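Zinc finger (CCCH type) motif-containing protein (Toxoplasma gondii, PDB 7NJC) probably reads N6-methyladenosine marks in mRNA as a CPSF4-type zinc-finger protein, the crystallised piece being its YTH domain with methylated adenosine bound. Local coordinates at residues F17-N22 / L58-N63; I31-W36 / P84-P89; T13-I18 / G132-P137. All coordinates share one frame; numbering follows the deposited sequence.

Interaction 1 (F17-N22 / L58-N63). With 6MD (N-methyladenosine), chain D; nucleotides of chain B.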
loop_
_atom_site.group_PDB
_atom_site.type_symbol
_atom_site.label_atom_id
_atom_site.label_comp_id
_atom_site.label_asym_id
_atom_site.label_seq_id
_atom_site.Cartn_x
_atom_site.Cartn_y
_atom_site.Cartn_z
ATOM N N PHE A 17 1.080 2.562 5.729
ATOM C CA PHE A 17 -0.320 2.236 5.492
ATOM C C PHE A 17 -0.430 0.941 4.711
ATOM O O PHE A 17 0.342 0.699 3.779
ATOM C CB PHE A 17 -1.008 3.339 4.700
ATOM C CG PHE A 17 -1.031 4.660 5.414
ATOM C CD1 PHE A 17 0.046 5.537 5.310
ATOM C CD2 PHE A 17 -2.113 5.012 6.211
ATOM C CE1 PHE A 17 0.038 6.763 5.982
ATOM C CE2 PHE A 17 -2.135 6.227 6.873
ATOM C CZ PHE A 17 -1.050 7.100 6.766
ATOM N N ILE A 18 -1.406 0.125 5.076
ATOM C CA ILE A 18 -1.713 -1.083 4.328
ATOM C C ILE A 18 -2.657 -0.709 3.198
ATOM O O ILE A 18 -3.639 0.019 3.407
ATOM C CB ILE A 18 -2.322 -2.152 5.245
ATOM C CG1 ILE A 18 -1.255 -2.605 6.251
ATOM C CG2 ILE A 18 -2.800 -3.345 4.426
ATOM C CD1 ILE A 18 -1.768 -3.491 7.328
ATOM N N ILE A 19 -2.325 -1.161 1.992
ATOM C CA ILE A 19 -3.129 -0.947 0.795
ATOM C C ILE A 19 -3.691 -2.297 0.379
ATOM O O ILE A 19 -2.940 -3.275 0.263
ATOM C CB ILE A 19 -2.277 -0.343 -0.335
ATOM C CG1 ILE A 19 -1.831 1.080 0.030
ATOM C CG2 ILE A 19 -3.021 -0.432 -1.687
ATOM C CD1 ILE A 19 -2.976 2.087 0.224
ATOM N N LYS A 20 -5.005 -2.356 0.162
ATOM C CA LYS A 20 -5.660 -3.565 -0.317
ATOM C C LYS A 20 -6.140 -3.343 -1.745
ATOM O O LYS A 20 -6.557 -2.240 -2.107
ATOM C CB LYS A 20 -6.857 -3.933 0.569
ATOM C CG LYS A 20 -6.512 -4.188 2.038
ATOM C CD LYS A 20 -5.586 -5.377 2.258
ATOM C CE LYS A 20 -6.239 -6.683 1.826
ATOM N NZ LYS A 20 -5.515 -7.871 2.376
ATOM N N SER A 21 -6.067 -4.392 -2.560
ATOM C CA SER A 21 -6.566 -4.337 -3.928
ATOM C C SER A 21 -7.489 -5.519 -4.144
ATOM O O SER A 21 -7.130 -6.647 -3.806
ATOM C CB SER A 21 -5.422 -4.424 -4.938
ATOM O OG SER A 21 -5.942 -4.362 -6.260
ATOM N N ASN A 22 -8.667 -5.274 -4.718
ATOM C CA ASN A 22 -9.555 -6.399 -4.988
ATOM C C ASN A 22 -9.237 -7.122 -6.295
ATOM O O ASN A 22 -9.877 -8.134 -6.596
ATOM C CB ASN A 22 -11.033 -5.988 -4.900
ATOM C CG ASN A 22 -11.370 -4.793 -5.771
ATOM O OD1 ASN A 22 -10.783 -4.591 -6.838
ATOM N ND2 ASN A 22 -12.334 -3.990 -5.318
ATOM N N LEU A 58 3.635 2.474 1.590
ATOM C CA LEU A 58 2.413 1.760 1.254
ATOM C C LEU A 58 2.756 0.285 1.165
ATOM O O LEU A 58 3.667 -0.092 0.426
ATOM C CB LEU A 58 1.858 2.251 -0.086
ATOM C CG LEU A 58 1.601 3.763 -0.164
ATOM C CD1 LEU A 58 1.121 4.142 -1.547
ATOM C CD2 LEU A 58 0.607 4.208 0.901
ATOM N N LEU A 59 2.038 -0.539 1.923
ATOM C CA LEU A 59 2.341 -1.963 2.040
ATOM C C LEU A 59 1.200 -2.692 1.359
ATOM O O LEU A 59 0.079 -2.695 1.873
ATOM C CB LEU A 59 2.454 -2.362 3.509
ATOM C CG LEU A 59 3.750 -1.951 4.221
ATOM C CD1 LEU A 59 3.902 -0.448 4.389
ATOM C CD2 LEU A 59 3.781 -2.642 5.575
ATOM N N PHE A 60 1.487 -3.308 0.209
ATOM C CA PHE A 60 0.446 -3.777 -0.703
ATOM C C PHE A 60 0.066 -5.220 -0.414
ATOM O O PHE A 60 0.934 -6.092 -0.353
ATOM C CB PHE A 60 0.927 -3.685 -2.152
ATOM C CG PHE A 60 1.054 -2.291 -2.655
ATOM C CD1 PHE A 60 2.248 -1.610 -2.531
ATOM C CD2 PHE A 60 -0.017 -1.668 -3.272
ATOM C CE1 PHE A 60 2.373 -0.318 -3.001
ATOM C CE2 PHE A 60 0.099 -0.372 -3.743
ATOM C CZ PHE A 60 1.295 0.304 -3.615
ATOM N N SER A 61 -1.239 -5.470 -0.298
ATOM C CA SER A 61 -1.781 -6.805 -0.044
ATOM C C SER A 61 -3.066 -6.979 -0.842
ATOM O O SER A 61 -4.095 -6.376 -0.505
ATOM C CB SER A 61 -2.059 -6.984 1.447
ATOM O OG SER A 61 -2.785 -8.181 1.688
ATOM N N ALA A 62 -3.027 -7.825 -1.872
ATOM C CA ALA A 62 -4.235 -8.116 -2.633
ATOM C C ALA A 62 -5.229 -8.898 -1.782
ATOM O O ALA A 62 -4.846 -9.753 -0.973
ATOM C CB ALA A 62 -3.892 -8.917 -3.888
ATOM N N ASN A 63 -6.516 -8.598 -1.968
ATOM C CA ASN A 63 -7.563 -9.301 -1.232
ATOM C C ASN A 63 -7.435 -10.802 -1.462
ATOM O O ASN A 63 -7.245 -11.254 -2.595
ATOM C CB ASN A 63 -8.944 -8.847 -1.719
ATOM C CG ASN A 63 -9.331 -7.443 -1.251
ATOM O OD1 ASN A 63 -8.519 -6.692 -0.719
ATOM N ND2 ASN A 63 -10.597 -7.084 -1.467
HETATM O "O5'" 6MD D . -14.307 -1.203 -1.244
HETATM C "C5'" 6MD D . -13.071 -1.340 -0.539
HETATM C "C4'" 6MD D . -12.113 -2.216 -1.308
HETATM O "O4'" 6MD D . -11.571 -1.496 -2.429
HETATM C "C3'" 6MD D . -10.908 -2.727 -0.601
HETATM O "O3'" 6MD D . -11.051 -3.670 0.404
HETATM C "C2'" 6MD D . -9.927 -2.982 -1.668
HETATM O "O2'" 6MD D . -9.291 -4.200 -1.847
HETATM C "C1'" 6MD D . -10.386 -2.150 -2.847
HETATM N N9 6MD D . -9.490 -1.140 -3.412
HETATM C C8 6MD D . -9.213 -0.015 -2.909
HETATM N N7 6MD D . -8.451 0.650 -3.830
HETATM C C5 6MD D . -8.336 -0.174 -4.933
HETATM C C6 6MD D . -7.697 -0.125 -6.225
HETATM N N6 6MD D . -6.906 1.055 -6.659
HETATM N N1 6MD D . -7.812 -1.149 -7.064
HETATM C C2 6MD D . -8.521 -2.252 -6.717
HETATM N N3 6MD D . -9.124 -2.339 -5.514
HETATM C C4 6MD D . -9.065 -1.332 -4.611
HETATM C CZ 6MD D . -6.453 1.101 -8.008
ATOM P P A B 5 -8.681 -9.997 2.615
ATOM O OP1 A B 5 -7.288 -10.225 2.152
ATOM O OP2 A B 5 -9.797 -9.975 1.629
ATOM O "O5'" A B 5 -9.092 -11.078 3.717
ATOM C "C5'" A B 5 -8.323 -11.301 4.899
ATOM C "C4'" A B 5 -9.069 -12.173 5.889
ATOM O "O4'" A B 5 -10.363 -11.570 6.168
ATOM C "C3'" A B 5 -9.363 -13.597 5.422
ATOM O "O3'" A B 5 -9.391 -14.475 6.553
ATOM C "C2'" A B 5 -10.767 -13.470 4.838
ATOM O "O2'" A B 5 -11.495 -14.677 4.788
ATOM C "C1'" A B 5 -11.405 -12.455 5.787
ATOM N N9 A B 5 -12.466 -11.651 5.168
ATOM C C8 A B 5 -12.351 -10.900 4.022
ATOM N N7 A B 5 -13.445 -10.262 3.682
ATOM C C5 A B 5 -14.350 -10.611 4.673
ATOM C C6 A B 5 -15.695 -10.257 4.878
ATOM N N6 A B 5 -16.379 -9.446 4.063
ATOM N N1 A B 5 -16.321 -10.770 5.960
ATOM C C2 A B 5 -15.631 -11.583 6.774
ATOM N N3 A B 5 -14.364 -11.989 6.686
ATOM C C4 A B 5 -13.765 -11.461 5.601
ATOM P P C B 4 -11.201 -3.575 1.944
ATOM O OP1 C B 4 -12.524 -4.190 2.273
ATOM O OP2 C B 4 -10.803 -2.229 2.419
ATOM O "O5'" C B 4 -10.033 -4.553 2.389
ATOM C "C5'" C B 4 -10.208 -5.954 2.394
ATOM C "C4'" C B 4 -9.820 -6.512 3.733
ATOM O "O4'" C B 4 -10.705 -5.993 4.749
ATOM C "C3'" C B 4 -9.903 -8.018 3.869
ATOM O "O3'" C B 4 -8.696 -8.602 3.404
ATOM C "C2'" C B 4 -10.127 -8.215 5.367
ATOM O "O2'" C B 4 -8.882 -8.152 6.042
ATOM C "C1'" C B 4 -10.918 -6.957 5.746
ATOM N N1 C B 4 -12.379 -7.144 5.885
ATOM C C2 C B 4 -12.902 -7.887 6.948
ATOM O O2 C B 4 -12.127 -8.444 7.748
ATOM N N3 C B 4 -14.249 -7.996 7.061
ATOM C C4 C B 4 -15.059 -7.383 6.191
ATOM N N4 C B 4 -16.377 -7.528 6.354
ATOM C C5 C B 4 -14.553 -6.601 5.115
ATOM C C6 C B 4 -13.220 -6.501 5.013
#
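Phe17 to Ser21, on strand 14-21, runs parallel to Leu58 to Ala62, on strand 53-62, and backbone bonds zip Phe17, Ile19 and Ser21 to the facing strand. Ile19 N gives a nearly straight bond to Leu59 O (2.9 Å, 175°), and Ser61 N returns one to Ile19 O. Beyond this the pairing slackens: Ser21 N to Ser61 O is weak, yet Asn63 N still reaches Ser21 O at 2.7 Å.

The apolar contact is carried by Ile19. With chi1 at -67°, CG1 lies beside the backbone N and CG2 is anti to it; CG2 lies alongside the Phe60 ring at 3.6 Å from CD2, while CG1 rests on Leu58 CB.

Polar groups face the RNA. Lys20 bends at chi2 and chi3, folding its chain over the Ser61 backbone, and NZ is held by Ser61 OG (2.8 Å) as it binds OP1 of nucleotide A5 of chain B (3.0 Å). Ser61 OG is also bonded to Gly67 O, which makes it a second-shell support for the lysine. The backbone N-H of Asn22 binds N3 of the N-methyladenosine (3.1 Å, 170°), and Asn63 OD1 receives a weak bond from the ribose O2' of that nucleoside.

Strand 98-109 packs on Leu58 and Phe60, helix 24-33 covers Ser21 and Ala62, and helix 137-148 covers Leu59 on the other face of the sheet.

Interaction 2 (I31-W36 / P84-P89). With 6MD (N-methyladenosine), chain D.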
loop_
_atom_site.group_PDB
_atom_site.type_symbol
_atom_site.label_atom_id
_atom_site.label_comp_id
_atom_site.label_asym_id
_atom_site.label_seq_id
_atom_site.Cartn_x
_atom_site.Cartn_y
_atom_site.Cartn_z
ATOM N N ILE A 31 2.673 -1.601 -10.681
ATOM C CA ILE A 31 4.097 -1.886 -10.804
ATOM C C ILE A 31 4.626 -1.428 -12.154
ATOM O O ILE A 31 5.717 -0.857 -12.247
ATOM C CB ILE A 31 4.324 -3.390 -10.580
ATOM C CG1 ILE A 31 4.155 -3.714 -9.095
ATOM C CG2 ILE A 31 5.671 -3.814 -11.094
ATOM C CD1 ILE A 31 3.878 -5.184 -8.844
ATOM N N GLN A 32 3.869 -1.672 -13.221
ATOM C CA GLN A 32 4.359 -1.308 -14.543
ATOM C C GLN A 32 4.429 0.199 -14.744
ATOM O O GLN A 32 5.294 0.678 -15.488
ATOM C CB GLN A 32 3.505 -1.964 -15.627
ATOM C CG GLN A 32 3.919 -3.401 -15.931
ATOM C CD GLN A 32 5.143 -3.511 -16.851
ATOM O OE1 GLN A 32 5.375 -4.555 -17.457
ATOM N NE2 GLN A 32 5.926 -2.437 -16.952
ATOM N N HIS A 33 3.550 0.965 -14.089
ATOM C CA HIS A 33 3.438 2.390 -14.361
ATOM C C HIS A 33 3.732 3.288 -13.168
ATOM O O HIS A 33 3.761 4.516 -13.333
ATOM C CB HIS A 33 2.069 2.706 -14.980
ATOM C CG HIS A 33 1.845 1.996 -16.276
ATOM N ND1 HIS A 33 2.455 2.383 -17.451
ATOM C CD2 HIS A 33 1.117 0.894 -16.573
ATOM C CE1 HIS A 33 2.100 1.557 -18.420
ATOM N NE2 HIS A 33 1.288 0.645 -17.913
ATOM N N GLY A 34 3.989 2.723 -11.992
ATOM C CA GLY A 34 4.325 3.533 -10.837
ATOM C C GLY A 34 3.197 4.439 -10.384
ATOM O O GLY A 34 3.393 5.639 -10.165
ATOM N N VAL A 35 2.012 3.858 -10.196
ATOM C CA VAL A 35 0.801 4.638 -9.966
ATOM C C VAL A 35 -0.122 3.855 -9.044
ATOM O O VAL A 35 -0.135 2.619 -9.048
ATOM C CB VAL A 35 0.121 4.978 -11.318
ATOM C CG1 VAL A 35 -0.316 3.714 -12.047
ATOM C CG2 VAL A 35 -1.053 5.936 -11.123
ATOM N N TRP A 36 -0.891 4.591 -8.238
ATOM C CA TRP A 36 -1.948 3.994 -7.433
ATOM C C TRP A 36 -3.093 4.993 -7.313
ATOM O O TRP A 36 -2.961 6.167 -7.672
ATOM C CB TRP A 36 -1.429 3.536 -6.054
ATOM C CG TRP A 36 -2.398 2.647 -5.354
ATOM C CD1 TRP A 36 -3.094 2.917 -4.205
ATOM C CD2 TRP A 36 -2.818 1.349 -5.784
ATOM N NE1 TRP A 36 -3.916 1.855 -3.885
ATOM C CE2 TRP A 36 -3.758 0.875 -4.834
ATOM C CE3 TRP A 36 -2.475 0.528 -6.869
ATOM C CZ2 TRP A 36 -4.374 -0.373 -4.948
ATOM C CZ3 TRP A 36 -3.082 -0.705 -6.981
ATOM C CH2 TRP A 36 -4.019 -1.151 -6.022
ATOM N N PRO A 84 -5.069 9.286 -16.550
ATOM C CA PRO A 84 -6.524 9.307 -16.331
ATOM C C PRO A 84 -7.189 8.038 -16.845
ATOM O O PRO A 84 -7.029 7.664 -18.007
ATOM C CB PRO A 84 -6.984 10.524 -17.142
ATOM C CG PRO A 84 -5.785 11.350 -17.350
ATOM C CD PRO A 84 -4.616 10.409 -17.388
ATOM N N GLY A 85 -7.934 7.371 -15.961
ATOM C CA GLY A 85 -8.745 6.224 -16.330
ATOM C C GLY A 85 -7.998 4.921 -16.499
ATOM O O GLY A 85 -8.579 3.956 -17.013
ATOM N N ILE A 86 -6.742 4.850 -16.050
ATOM C CA ILE A 86 -5.903 3.680 -16.303
ATOM C C ILE A 86 -6.501 2.401 -15.713
ATOM O O ILE A 86 -6.274 1.304 -16.239
ATOM C CB ILE A 86 -4.469 3.945 -15.798
ATOM C CG1 ILE A 86 -3.507 2.892 -16.343
ATOM C CG2 ILE A 86 -4.430 3.989 -14.259
ATOM C CD1 ILE A 86 -2.056 3.200 -16.046
ATOM N N TRP A 87 -7.282 2.512 -14.633
ATOM C CA TRP A 87 -7.855 1.336 -13.981
ATOM C C TRP A 87 -9.129 0.844 -14.650
ATOM O O TRP A 87 -9.647 -0.205 -14.254
ATOM C CB TRP A 87 -8.202 1.640 -12.523
ATOM C CG TRP A 87 -7.143 2.404 -11.815
ATOM C CD1 TRP A 87 -7.192 3.711 -11.453
ATOM C CD2 TRP A 87 -5.854 1.923 -11.423
ATOM N NE1 TRP A 87 -6.022 4.078 -10.842
ATOM C CE2 TRP A 87 -5.176 3.001 -10.817
ATOM C CE3 TRP A 87 -5.206 0.687 -11.521
ATOM C CZ2 TRP A 87 -3.886 2.880 -10.303
ATOM C CZ3 TRP A 87 -3.920 0.570 -11.008
ATOM C CH2 TRP A 87 -3.276 1.666 -10.411
ATOM N N GLY A 88 -9.650 1.573 -15.634
ATOM C CA GLY A 88 -10.952 1.272 -16.174
ATOM C C GLY A 88 -12.034 2.007 -15.412
ATOM O O GLY A 88 -11.764 2.965 -14.679
ATOM N N PRO A 89 -13.281 1.558 -15.558
ATOM C CA PRO A 89 -14.408 2.280 -14.944
ATOM C C PRO A 89 -14.325 2.445 -13.432
ATOM O O PRO A 89 -14.942 3.379 -12.905
ATOM C CB PRO A 89 -15.623 1.439 -15.354
ATOM C CG PRO A 89 -15.194 0.800 -16.642
ATOM C CD PRO A 89 -13.736 0.485 -16.458
HETATM O "O5'" 6MD D . -14.307 -1.203 -1.244
HETATM C "C5'" 6MD D . -13.071 -1.340 -0.539
HETATM C "C4'" 6MD D . -12.113 -2.216 -1.308
HETATM O "O4'" 6MD D . -11.571 -1.496 -2.429
HETATM C "C3'" 6MD D . -10.908 -2.727 -0.601
HETATM O "O3'" 6MD D . -11.051 -3.670 0.404
HETATM C "C2'" 6MD D . -9.927 -2.982 -1.668
HETATM O "O2'" 6MD D . -9.291 -4.200 -1.847
HETATM C "C1'" 6MD D . -10.386 -2.150 -2.847
HETATM N N9 6MD D . -9.490 -1.140 -3.412
HETATM C C8 6MD D . -9.213 -0.015 -2.909
HETATM N N7 6MD D . -8.451 0.650 -3.830
HETATM C C5 6MD D . -8.336 -0.174 -4.933
HETATM C C6 6MD D . -7.697 -0.125 -6.225
HETATM N N6 6MD D . -6.906 1.055 -6.659
HETATM N N1 6MD D . -7.812 -1.149 -7.064
HETATM C C2 6MD D . -8.521 -2.252 -6.717
HETATM N N3 6MD D . -9.124 -2.339 -5.514
HETATM C C4 6MD D . -9.065 -1.332 -4.611
HETATM C CZ 6MD D . -6.453 1.101 -8.008
#
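Trp36 and Trp87 form an aromatic contact that walls the methyl-binding end of the N-methyladenosine pocket, where the end of helix 24-33 and the short strand 35-36 meet the loop between strands 67-74 and 98-109. They supply two walls of the aromatic cage characteristic of YTH domains. Their six-membered rings sit obliquely, centroids 5.4 Å apart and planes at 72°, with Trp36 CE3 3.8 Å from Trp87 CH2.

The methylamino end of the base fits into the angle between the two indoles. N6 lies over one face of Trp36, toward the rim of the ring and 3.4 Å from CZ2. The methyl carbon CZ sits over the centre of the Trp87 indole, 3.6 Å from CD2, so the group that distinguishes the modified base is met by an aromatic face. Trp36 CG is anti to the backbone N (chi1 -166°), which carries the indole across to the base although its CB starts away from the 84-89 loop.

Trp87 is backed by its own neighbour: CG2 of Ile86 covers the opposite face. The CZ2-CH2 rim of the indole lies against strand 35-36, CZ2 meeting Trp36 CA at 3.6 Å and CH2 meeting Val35 O in the ring plane at 3.6 Å. Val35 CG1 adds an apolar touch on CH2, and Ile86 CD1 reaches His33 CD2 at 4.0 Å. A type I turn from Gly85 to Gly88, closed by Gly88 N to Gly85 O, presents both Ile86 and Trp87.

Asn97 OD1 takes the indole N-H of Trp87. Helix 24-33 touches Trp87 through Asn26 and Thr29, and Trp36 packs on Val100 of strand 98-109 and on Ile19 and Ser21 of strand 14-21.

Interaction 3 (T13-I18 / G132-P137). With TOE (2-[2-(2-methoxy-ethoxy)-ethoxy]-ethoxyl), chain C.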
loop_
_atom_site.group_PDB
_atom_site.type_symbol
_atom_site.label_atom_id
_atom_site.label_comp_id
_atom_site.label_asym_id
_atom_site.label_seq_id
_atom_site.Cartn_x
_atom_site.Cartn_y
_atom_site.Cartn_z
ATOM N N THR A 13 8.331 11.567 10.546
ATOM C CA THR A 13 9.346 11.144 9.586
ATOM C C THR A 13 8.859 10.028 8.662
ATOM O O THR A 13 8.980 10.140 7.439
ATOM C CB THR A 13 10.648 10.764 10.305
ATOM O OG1 THR A 13 11.172 11.922 10.974
ATOM C CG2 THR A 13 11.685 10.264 9.306
ATOM N N LYS A 14 8.294 8.956 9.212
ATOM C CA LYS A 14 7.796 7.874 8.371
ATOM C C LYS A 14 6.458 7.385 8.896
ATOM O O LYS A 14 6.288 7.183 10.104
ATOM C CB LYS A 14 8.737 6.662 8.309
ATOM C CG LYS A 14 10.091 6.917 7.691
ATOM C CD LYS A 14 10.774 5.592 7.386
ATOM C CE LYS A 14 12.209 5.807 6.957
ATOM N NZ LYS A 14 12.860 4.526 6.583
ATOM N N ARG A 15 5.520 7.164 7.975
ATOM C CA ARG A 15 4.234 6.559 8.292
ATOM C C ARG A 15 3.976 5.434 7.307
ATOM O O ARG A 15 4.493 5.443 6.185
ATOM C CB ARG A 15 3.111 7.590 8.254
ATOM C CG ARG A 15 3.212 8.543 9.443
ATOM C CD ARG A 15 2.205 9.679 9.370
ATOM N NE ARG A 15 0.824 9.226 9.498
ATOM C CZ ARG A 15 -0.219 10.042 9.414
ATOM N NH1 ARG A 15 -0.024 11.340 9.211
ATOM N NH2 ARG A 15 -1.450 9.561 9.526
ATOM N N PHE A 16 3.183 4.462 7.746
ATOM C CA PHE A 16 3.032 3.199 7.033
ATOM C C PHE A 16 1.558 2.846 6.946
ATOM O O PHE A 16 0.874 2.796 7.973
ATOM C CB PHE A 16 3.757 2.068 7.784
ATOM C CG PHE A 16 5.229 2.322 8.020
ATOM C CD1 PHE A 16 5.668 3.100 9.096
ATOM C CD2 PHE A 16 6.175 1.762 7.176
ATOM C CE1 PHE A 16 7.019 3.316 9.309
ATOM C CE2 PHE A 16 7.525 1.979 7.382
ATOM C CZ PHE A 16 7.952 2.752 8.449
ATOM N N PHE A 17 1.080 2.562 5.729
ATOM C CA PHE A 17 -0.320 2.236 5.492
ATOM C C PHE A 17 -0.430 0.941 4.711
ATOM O O PHE A 17 0.342 0.699 3.779
ATOM C CB PHE A 17 -1.008 3.339 4.700
ATOM C CG PHE A 17 -1.031 4.660 5.414
ATOM C CD1 PHE A 17 0.046 5.537 5.310
ATOM C CD2 PHE A 17 -2.113 5.012 6.211
ATOM C CE1 PHE A 17 0.038 6.763 5.982
ATOM C CE2 PHE A 17 -2.135 6.227 6.873
ATOM C CZ PHE A 17 -1.050 7.100 6.766
ATOM N N ILE A 18 -1.406 0.125 5.076
ATOM C CA ILE A 18 -1.713 -1.083 4.328
ATOM C C ILE A 18 -2.657 -0.709 3.198
ATOM O O ILE A 18 -3.639 0.019 3.407
ATOM C CB ILE A 18 -2.322 -2.152 5.245
ATOM C CG1 ILE A 18 -1.255 -2.605 6.251
ATOM C CG2 ILE A 18 -2.800 -3.345 4.426
ATOM C CD1 ILE A 18 -1.768 -3.491 7.328
ATOM N N GLY A 132 -6.091 1.169 3.557
ATOM C CA GLY A 132 -5.782 2.418 4.231
ATOM C C GLY A 132 -5.493 2.311 5.715
ATOM O O GLY A 132 -5.303 3.348 6.363
ATOM N N THR A 133 -5.443 1.101 6.274
ATOM C CA THR A 133 -5.151 0.930 7.695
ATOM C C THR A 133 -3.727 1.379 8.000
ATOM O O THR A 133 -2.780 0.915 7.368
ATOM C CB THR A 133 -5.295 -0.549 8.067
ATOM O OG1 THR A 133 -6.656 -0.965 7.903
ATOM C CG2 THR A 133 -4.846 -0.795 9.518
ATOM N N GLU A 134 -3.564 2.269 8.971
ATOM C CA GLU A 134 -2.224 2.669 9.398
ATOM C C GLU A 134 -1.677 1.667 10.412
ATOM O O GLU A 134 -2.428 1.116 11.225
ATOM C CB GLU A 134 -2.218 4.076 10.000
ATOM C CG GLU A 134 -0.801 4.646 10.080
ATOM C CD GLU A 134 -0.732 6.145 10.338
ATOM O OE1 GLU A 134 -1.785 6.814 10.396
ATOM O OE2 GLU A 134 0.398 6.653 10.489
ATOM N N VAL A 135 -0.374 1.411 10.346
ATOM C CA VAL A 135 0.275 0.594 11.372
ATOM C C VAL A 135 1.281 1.460 12.118
ATOM O O VAL A 135 1.858 2.391 11.527
ATOM C CB VAL A 135 0.941 -0.674 10.798
ATOM C CG1 VAL A 135 -0.089 -1.611 10.164
ATOM C CG2 VAL A 135 1.990 -0.305 9.780
ATOM N N PRO A 136 1.539 1.193 13.396
ATOM C CA PRO A 136 2.526 1.990 14.117
ATOM C C PRO A 136 3.890 1.844 13.479
ATOM O O PRO A 136 4.208 0.797 12.881
ATOM C CB PRO A 136 2.510 1.383 15.529
ATOM C CG PRO A 136 1.225 0.634 15.626
ATOM C CD PRO A 136 0.942 0.145 14.241
ATOM N N PRO A 137 4.753 2.841 13.637
ATOM C CA PRO A 137 6.043 2.816 12.929
ATOM C C PRO A 137 6.957 1.660 13.313
ATOM O O PRO A 137 7.712 1.184 12.461
ATOM C CB PRO A 137 6.652 4.187 13.260
ATOM C CG PRO A 137 5.933 4.634 14.506
ATOM C CD PRO A 137 4.547 4.079 14.402
HETATM O "O2'" TOE C . 12.713 1.976 8.590
HETATM C "CA'" TOE C . 13.014 0.944 7.691
HETATM C "CB'" TOE C . 11.898 0.849 6.654
HETATM O "OC'" TOE C . 11.975 1.956 5.798
HETATM C "CD'" TOE C . 11.129 1.878 4.686
HETATM C "CE'" TOE C . 11.755 2.603 3.495
HETATM O "OF'" TOE C . 11.842 3.970 3.773
HETATM C "CG'" TOE C . 11.984 4.774 2.635
HETATM C "CH'" TOE C . 13.352 5.456 2.645
HETATM O "OI'" TOE C . 13.625 5.972 3.914
HETATM C "CK'" TOE C . 14.870 6.607 4.010
HETATM O O HOH W 1 2.514 4.912 10.576
#
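One face of the Phe17 ring carries the aliphatic part of Glu134, whose CG makes a CH-pi contact 4.2 Å from the ring centroid, and Gly132 O lies at the ring edge, in its plane. Arg15 and Glu134 form a side-on, two-bond salt bridge, their planes 19° apart: NE bonds OE2 at 2.8 Å and NH2 bonds OE1 at 2.9 Å. Both oxygens lie near the guanidinium plane, while the nitrogens approach on the syn side from about 30° out of the carboxylate plane. With CG anti to the backbone N (chi1 -164°) and the chain extended beyond it, Glu134 crosses the phenyl ring to reach the arginine, which bends at chi3.

Backbone bonds join the strands antiparallel: Val135 N to Phe16 O (3.0 Å), then Ile18 N to Thr133 O. Gly132 N also bonds Ile18 O; Gly132 and Thr133 together face Ile18 as a G1 beta bulge. On the face opposite Phe17 and Glu134, Val135 CG2 packs on Phe16 CB at 3.6 Å.

Lys14 leads away, its NZ bonded to four oxygens of the bound polyether.

A water links Phe16 N to Val135 O and Glu134 OE2. Two arginine nitrogens and this water fix the carboxylate's rotation, and the paired charge probably favours its ionised form.

Overall arrangement
All three contacts lie in the YTH domain and reach its mixed sheet. Interactions 1 and 3 share Phe17 and Ile18: strand 14-21 pairs in parallel with 53-62 on one side and antiparallel with 134-135, an outermost strand, on the other, with centres about 12 Å apart. The centre of interaction 2 lies about 15 Å from that of interaction 1, which it touches through Trp36, and about 23 Å from that of interaction 3, across the chain's centre. Along the chain the segments of interactions 1 and 2 alternate, and 132-137 comes last. Interactions 1 and 2 thus hold the ribose and N3 edge, and the methylated end, of one nucleoside, while interaction 3 completes the sheet edge.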